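Local coordinates for sugar-binding transport ATP-binding protein (PDB 1V43) that probably hydrolyses ATP to power sugar uptake, as the nucleotide-binding subunit of an ABC-type sugar transporter, at residues D274-Y279 with I360-K365; V284-R289 with V353-D358. One frame throughout, in Å; residues are numbered along the deposited sequence.

Interaction 1 (D274-Y279 with I360-K365); sequences DLLKDY and IHVFDK
Leu-276 and Tyr-279, in the irregular loop between strands 264-267 and 283-288, face Val-362 and Asp-364 on strand 361-364, with the nearest CA atoms of the two segments, Leu-276 and Val-362, 8.5 Å apart. No backbone hydrogen bond joins them; the loop packs over an outermost strand of the five-stranded antiparallel sheet in the C-terminal OB-like (MalK OB/TOBE) region. The two leading side chains, Leu-276 and Val-362, reach toward each other tip to tip, CD2 of the leucine closing on CG1 of the valine at 3.5 Å, a tight approach for two methyls. Val-362 aims CG1 at the loop, anti to its own backbone N (chi1 -175°). Leu-276 and Tyr-279 also both lie on Ile-371 and on Val-254 of strand 248-255, so the apolar patch continues beneath the loop.

Beside this patch comes the polar half of the contact. Tyr-279 turns its phenol toward Asp-364, crossing that side chain at about a right angle, with ring and carboxylate planes 79° apart. OD2 of Asp-364 comes in at the ring's edge, near its plane, not over a face, and lies 3.5 Å from CE2 of Tyr-279. The two carboxylate oxygens divide the work: OD1 of Asp-364 accepts from the backbone N of Asp-366 and Thr-367, which should help to fix the group's rotation, and OD2 is directed to the loop. There the phenol is the donor, Tyr-279 OH giving its hydrogen to the anti lone pair of Asp-364 OD2 at 2.9 Å.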
loop_
_atom_site.group_PDB
_atom_site.type_symbol
_atom_site.label_atom_id
_atom_site.label_comp_id
_atom_site.label_asym_id
_atom_site.label_seq_id
_atom_site.Cartn_x
_atom_site.Cartn_y
_atom_site.Cartn_z
ATOM N N ASP A 274 -8.602 -10.771 32.201
ATOM C CA ASP A 274 -7.674 -11.172 33.247
ATOM C C ASP A 274 -7.313 -12.659 33.259
ATOM O O ASP A 274 -7.390 -13.328 34.295
ATOM C CB ASP A 274 -8.199 -10.744 34.622
ATOM C CG ASP A 274 -7.322 -9.679 35.273
ATOM O OD1 ASP A 274 -6.150 -9.979 35.584
ATOM O OD2 ASP A 274 -7.798 -8.543 35.473
ATOM N N LEU A 275 -6.937 -13.176 32.091
ATOM C CA LEU A 275 -6.507 -14.566 31.961
ATOM C C LEU A 275 -5.010 -14.457 32.183
ATOM O O LEU A 275 -4.234 -15.314 31.765
ATOM C CB LEU A 275 -6.765 -15.098 30.547
ATOM C CG LEU A 275 -8.197 -15.343 30.072
ATOM C CD1 LEU A 275 -8.182 -15.841 28.636
ATOM C CD2 LEU A 275 -8.868 -16.362 30.974
ATOM N N LEU A 276 -4.625 -13.373 32.846
ATOM C CA LEU A 276 -3.230 -13.078 33.119
ATOM C C LEU A 276 -2.812 -13.388 34.556
ATOM O O LEU A 276 -1.765 -12.931 35.007
ATOM C CB LEU A 276 -2.967 -11.602 32.815
ATOM C CG LEU A 276 -3.427 -11.102 31.442
ATOM C CD1 LEU A 276 -3.330 -9.589 31.384
ATOM C CD2 LEU A 276 -2.583 -11.738 30.353
ATOM N N LYS A 277 -3.622 -14.160 35.273
ATOM C CA LYS A 277 -3.304 -14.509 36.656
ATOM C C LYS A 277 -1.866 -15.008 36.826
ATOM O O LYS A 277 -1.188 -14.642 37.785
ATOM C CB LYS A 277 -4.288 -15.557 37.180
ATOM C CG LYS A 277 -5.697 -15.024 37.375
ATOM C CD LYS A 277 -6.626 -16.094 37.928
ATOM C CE LYS A 277 -8.017 -15.533 38.201
ATOM N NZ LYS A 277 -7.990 -14.443 39.220
ATOM N N ASP A 278 -1.397 -15.836 35.901
ATOM C CA ASP A 278 -0.032 -16.346 35.979
ATOM C C ASP A 278 0.955 -15.263 35.557
ATOM O O ASP A 278 2.127 -15.544 35.287
ATOM C CB ASP A 278 0.147 -17.571 35.073
ATOM C CG ASP A 278 -0.658 -18.769 35.536
ATOM O OD1 ASP A 278 -0.538 -19.142 36.721
ATOM O OD2 ASP A 278 -1.404 -19.347 34.715
ATOM N N TYR A 279 0.476 -14.023 35.494
ATOM C CA TYR A 279 1.323 -12.910 35.087
ATOM C C TYR A 279 1.227 -11.696 35.990
ATOM O O TYR A 279 1.953 -10.722 35.787
ATOM C CB TYR A 279 1.011 -12.487 33.646
ATOM C CG TYR A 279 1.441 -13.500 32.606
ATOM C CD1 TYR A 279 0.629 -14.582 32.278
ATOM C CD2 TYR A 279 2.679 -13.394 31.979
ATOM C CE1 TYR A 279 1.043 -15.536 31.347
ATOM C CE2 TYR A 279 3.102 -14.339 31.051
ATOM C CZ TYR A 279 2.279 -15.407 30.738
ATOM O OH TYR A 279 2.694 -16.340 29.813
ATOM N N ILE A 360 -8.517 -6.468 22.264
ATOM C CA ILE A 360 -7.179 -6.417 22.836
ATOM C C ILE A 360 -6.448 -7.753 22.838
ATOM O O ILE A 360 -7.065 -8.812 22.853
ATOM C CB ILE A 360 -7.242 -5.856 24.275
ATOM C CG1 ILE A 360 -7.415 -4.337 24.211
ATOM C CG2 ILE A 360 -6.012 -6.259 25.066
ATOM C CD1 ILE A 360 -7.396 -3.650 25.551
ATOM N N HIS A 361 -5.124 -7.688 22.804
ATOM C CA HIS A 361 -4.286 -8.884 22.831
ATOM C C HIS A 361 -3.192 -8.713 23.892
ATOM O O HIS A 361 -2.836 -7.589 24.259
ATOM C CB HIS A 361 -3.629 -9.116 21.461
ATOM C CG HIS A 361 -4.606 -9.243 20.334
ATOM N ND1 HIS A 361 -5.225 -10.433 20.013
ATOM C CD2 HIS A 361 -5.121 -8.313 19.495
ATOM C CE1 HIS A 361 -6.082 -10.227 19.029
ATOM N NE2 HIS A 361 -6.038 -8.949 18.697
ATOM N N VAL A 362 -2.672 -9.836 24.378
ATOM C CA VAL A 362 -1.608 -9.850 25.376
ATOM C C VAL A 362 -0.680 -11.004 25.008
ATOM O O VAL A 362 -1.126 -12.137 24.877
ATOM C CB VAL A 362 -2.154 -10.115 26.795
ATOM C CG1 VAL A 362 -1.010 -9.987 27.811
ATOM C CG2 VAL A 362 -3.297 -9.155 27.117
ATOM N N PHE A 363 0.603 -10.723 24.826
ATOM C CA PHE A 363 1.552 -11.768 24.462
ATOM C C PHE A 363 2.653 -11.913 25.521
ATOM O O PHE A 363 3.144 -10.919 26.069
ATOM C CB PHE A 363 2.215 -11.453 23.106
ATOM C CG PHE A 363 1.246 -11.093 22.004
ATOM C CD1 PHE A 363 0.701 -9.813 21.925
ATOM C CD2 PHE A 363 0.890 -12.032 21.033
ATOM C CE1 PHE A 363 -0.184 -9.470 20.892
ATOM C CE2 PHE A 363 0.005 -11.705 19.995
ATOM C CZ PHE A 363 -0.531 -10.419 19.929
ATOM N N ASP A 364 3.036 -13.151 25.813
ATOM C CA ASP A 364 4.108 -13.394 26.768
ATOM C C ASP A 364 5.312 -12.644 26.225
ATOM O O ASP A 364 5.620 -12.754 25.046
ATOM C CB ASP A 364 4.427 -14.885 26.839
ATOM C CG ASP A 364 5.590 -15.182 27.759
ATOM O OD1 ASP A 364 6.733 -14.823 27.412
ATOM O OD2 ASP A 364 5.350 -15.766 28.834
ATOM N N LYS A 365 6.004 -11.893 27.072
ATOM C CA LYS A 365 7.146 -11.116 26.599
ATOM C C LYS A 365 8.354 -11.932 26.153
ATOM O O LYS A 365 9.151 -11.465 25.333
ATOM C CB LYS A 365 7.599 -10.105 27.664
ATOM C CG LYS A 365 8.700 -9.191 27.149
ATOM C CD LYS A 365 9.258 -8.243 28.193
ATOM C CE LYS A 365 10.507 -7.554 27.643
ATOM N NZ LYS A 365 11.246 -6.747 28.655
#

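Interaction 2 (V284-R289 with V353-D358); sequences VLFGIR and VIMDLD
Two beta-sheets of the C-terminal OB-like (MalK OB/TOBE) region meet here: strand 284-288 belongs to one five-stranded antiparallel sheet and strand 353-356 to the other. The short strand axes run nearly perpendicular, at 99°, and approach to 9.1 Å, too far for backbone pairing, so the contact is made by side chains. Met-355 is its centre, reaching from strand 353-356 across to Phe-286 and Ile-288, its end at the ring and its CB at the isoleucine. The thioether bends at its end (chi3 -29°), carrying methyl CE to 3.4 Å from CZ of Phe-286, in an oblique approach to the ring. The sulfur stands at the ring's edge, SD 5.1 Å from the Phe-286 centroid and 77° off the ring normal, a Met-aromatic contact. Phe-286 comes to it from the opposite direction.

Ile-288 meets the base of the same side chain: its extended CG1 branch brings CD1 to 3.3 Å from CB of Met-355, closer than usual for two carbons, and the same methyl lies 3.9 Å from the backbone N of Asp-356. Met-293, on Ile-288 and Met-355, and Ile-360, on Phe-286 and Met-355, extend this buried apolar cluster. An alanine in place of Met-355 would keep CB against Ile-288 but would probably open a gap beside CZ of Phe-286, leaving the ring without its thioether neighbour.

After Asp-356 the strand gives way to a turn, where OD1 of Asp-356 accepts from the backbone N of Asp-358 at 2.9 Å, somewhat out of the carboxylate plane. Such a bond, two residues onward, is characteristic of an Asx turn, here at the end of a strand whose segment crosses strand 284-288 at nearly a right angle.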
loop_
_atom_site.group_PDB
_atom_site.type_symbol
_atom_site.label_atom_id
_atom_site.label_comp_id
_atom_site.label_asym_id
_atom_site.label_seq_id
_atom_site.Cartn_x
_atom_site.Cartn_y
_atom_site.Cartn_z
ATOM N N VAL A 284 4.298 -8.232 30.276
ATOM C CA VAL A 284 3.755 -8.880 29.089
ATOM C C VAL A 284 3.631 -7.844 27.980
ATOM O O VAL A 284 3.772 -6.651 28.230
ATOM C CB VAL A 284 2.368 -9.489 29.372
ATOM C CG1 VAL A 284 2.504 -10.635 30.355
ATOM C CG2 VAL A 284 1.422 -8.429 29.932
ATOM N N LEU A 285 3.382 -8.290 26.754
ATOM C CA LEU A 285 3.253 -7.362 25.643
ATOM C C LEU A 285 1.770 -7.148 25.341
ATOM O O LEU A 285 1.037 -8.097 25.056
ATOM C CB LEU A 285 3.990 -7.906 24.415
ATOM C CG LEU A 285 5.493 -8.148 24.606
ATOM C CD1 LEU A 285 6.098 -8.667 23.321
ATOM C CD2 LEU A 285 6.193 -6.853 25.029
ATOM N N PHE A 286 1.342 -5.895 25.449
ATOM C CA PHE A 286 -0.036 -5.477 25.200
ATOM C C PHE A 286 -0.168 -5.092 23.724
ATOM O O PHE A 286 0.718 -4.455 23.164
ATOM C CB PHE A 286 -0.360 -4.263 26.073
ATOM C CG PHE A 286 -1.668 -3.592 25.741
ATOM C CD1 PHE A 286 -2.877 -4.171 26.102
ATOM C CD2 PHE A 286 -1.687 -2.371 25.083
ATOM C CE1 PHE A 286 -4.083 -3.539 25.818
ATOM C CE2 PHE A 286 -2.887 -1.736 24.797
ATOM C CZ PHE A 286 -4.086 -2.322 25.167
ATOM N N GLY A 287 -1.276 -5.470 23.103
ATOM C CA GLY A 287 -1.468 -5.143 21.707
ATOM C C GLY A 287 -2.892 -4.754 21.356
ATOM O O GLY A 287 -3.852 -5.384 21.804
ATOM N N ILE A 288 -3.033 -3.693 20.568
ATOM C CA ILE A 288 -4.347 -3.247 20.120
ATOM C C ILE A 288 -4.122 -2.597 18.770
ATOM O O ILE A 288 -3.199 -1.803 18.618
ATOM C CB ILE A 288 -5.010 -2.265 21.123
ATOM C CG1 ILE A 288 -6.423 -1.942 20.643
ATOM C CG2 ILE A 288 -4.171 -1.008 21.294
ATOM C CD1 ILE A 288 -7.169 -1.037 21.560
ATOM N N ARG A 289 -4.929 -2.974 17.777
ATOM C CA ARG A 289 -4.766 -2.438 16.420
ATOM C C ARG A 289 -5.297 -1.020 16.263
ATOM O O ARG A 289 -6.306 -0.676 16.864
ATOM C CB ARG A 289 -5.476 -3.336 15.389
ATOM C CG ARG A 289 -4.933 -4.749 15.291
ATOM C CD ARG A 289 -5.561 -5.448 14.107
ATOM N NE ARG A 289 -5.243 -6.867 14.028
ATOM C CZ ARG A 289 -4.170 -7.377 13.447
ATOM N NH1 ARG A 289 -3.270 -6.581 12.883
ATOM N NH2 ARG A 289 -4.023 -8.697 13.378
ATOM N N VAL A 353 -8.433 8.976 23.559
ATOM C CA VAL A 353 -8.358 7.769 22.764
ATOM C C VAL A 353 -9.197 6.676 23.418
ATOM O O VAL A 353 -9.043 6.383 24.604
ATOM C CB VAL A 353 -6.910 7.291 22.631
ATOM C CG1 VAL A 353 -6.875 6.006 21.830
ATOM C CG2 VAL A 353 -6.060 8.369 21.950
ATOM N N ILE A 354 -10.085 6.078 22.635
ATOM C CA ILE A 354 -10.953 5.017 23.128
ATOM C C ILE A 354 -10.558 3.663 22.542
ATOM O O ILE A 354 -10.644 3.466 21.330
ATOM C CB ILE A 354 -12.425 5.289 22.751
ATOM C CG1 ILE A 354 -12.786 6.743 23.053
ATOM C CG2 ILE A 354 -13.340 4.371 23.544
ATOM C CD1 ILE A 354 -14.239 7.083 22.765
ATOM N N MET A 355 -10.133 2.743 23.408
ATOM C CA MET A 355 -9.736 1.396 23.005
ATOM C C MET A 355 -10.883 0.382 23.150
ATOM O O MET A 355 -11.619 0.390 24.154
ATOM C CB MET A 355 -8.563 0.891 23.859
ATOM C CG MET A 355 -7.394 1.845 24.010
ATOM S SD MET A 355 -5.949 1.035 24.753
ATOM C CE MET A 355 -6.743 -0.226 25.767
ATOM N N ASP A 356 -11.024 -0.495 22.158
ATOM C CA ASP A 356 -12.050 -1.534 22.212
ATOM C C ASP A 356 -11.443 -2.714 22.966
ATOM O O ASP A 356 -10.650 -3.480 22.412
ATOM C CB ASP A 356 -12.463 -1.995 20.807
ATOM C CG ASP A 356 -13.655 -2.959 20.834
ATOM O OD1 ASP A 356 -13.857 -3.663 21.854
ATOM O OD2 ASP A 356 -14.388 -3.024 19.829
ATOM N N LEU A 357 -11.827 -2.849 24.231
ATOM C CA LEU A 357 -11.336 -3.906 25.102
ATOM C C LEU A 357 -11.537 -5.322 24.575
ATOM O O LEU A 357 -10.784 -6.230 24.926
ATOM C CB LEU A 357 -11.979 -3.759 26.489
ATOM C CG LEU A 357 -11.086 -3.206 27.611
ATOM C CD1 LEU A 357 -10.034 -2.264 27.052
ATOM C CD2 LEU A 357 -11.946 -2.492 28.641
ATOM N N ASP A 358 -12.541 -5.515 23.731
ATOM C CA ASP A 358 -12.803 -6.835 23.183
ATOM C C ASP A 358 -11.857 -7.188 22.036
ATOM O O ASP A 358 -11.806 -8.338 21.602
ATOM C CB ASP A 358 -14.260 -6.925 22.725
ATOM C CG ASP A 358 -15.234 -7.033 23.896
ATOM O OD1 ASP A 358 -16.348 -6.475 23.799
ATOM O OD2 ASP A 358 -14.890 -7.684 24.910
#

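How the interactions relate
Strand 283-288 ties the two contacts together, since it pairs antiparallel with strand 361-364 of interaction 1 and supplies Phe-286 and Ile-288 to interaction 2. The pairing is made by probable backbone hydrogen bonds, Phe-363 N to Leu-285 O at 2.7 Å and His-361 N to Gly-287 O at 2.8 Å. Side chains join as well: Tyr-279 CD2 packs 3.2 Å from Val-284 CG1, and Ile-360 CD1 lies 3.3 Å from Phe-286 CE1. Strand 350-356 is followed, after a short turn, by strand 361-364, which carries the chain from one sheet to the other. The contact centres are about 12 Å apart, and both lie away from the residues that bind ATP.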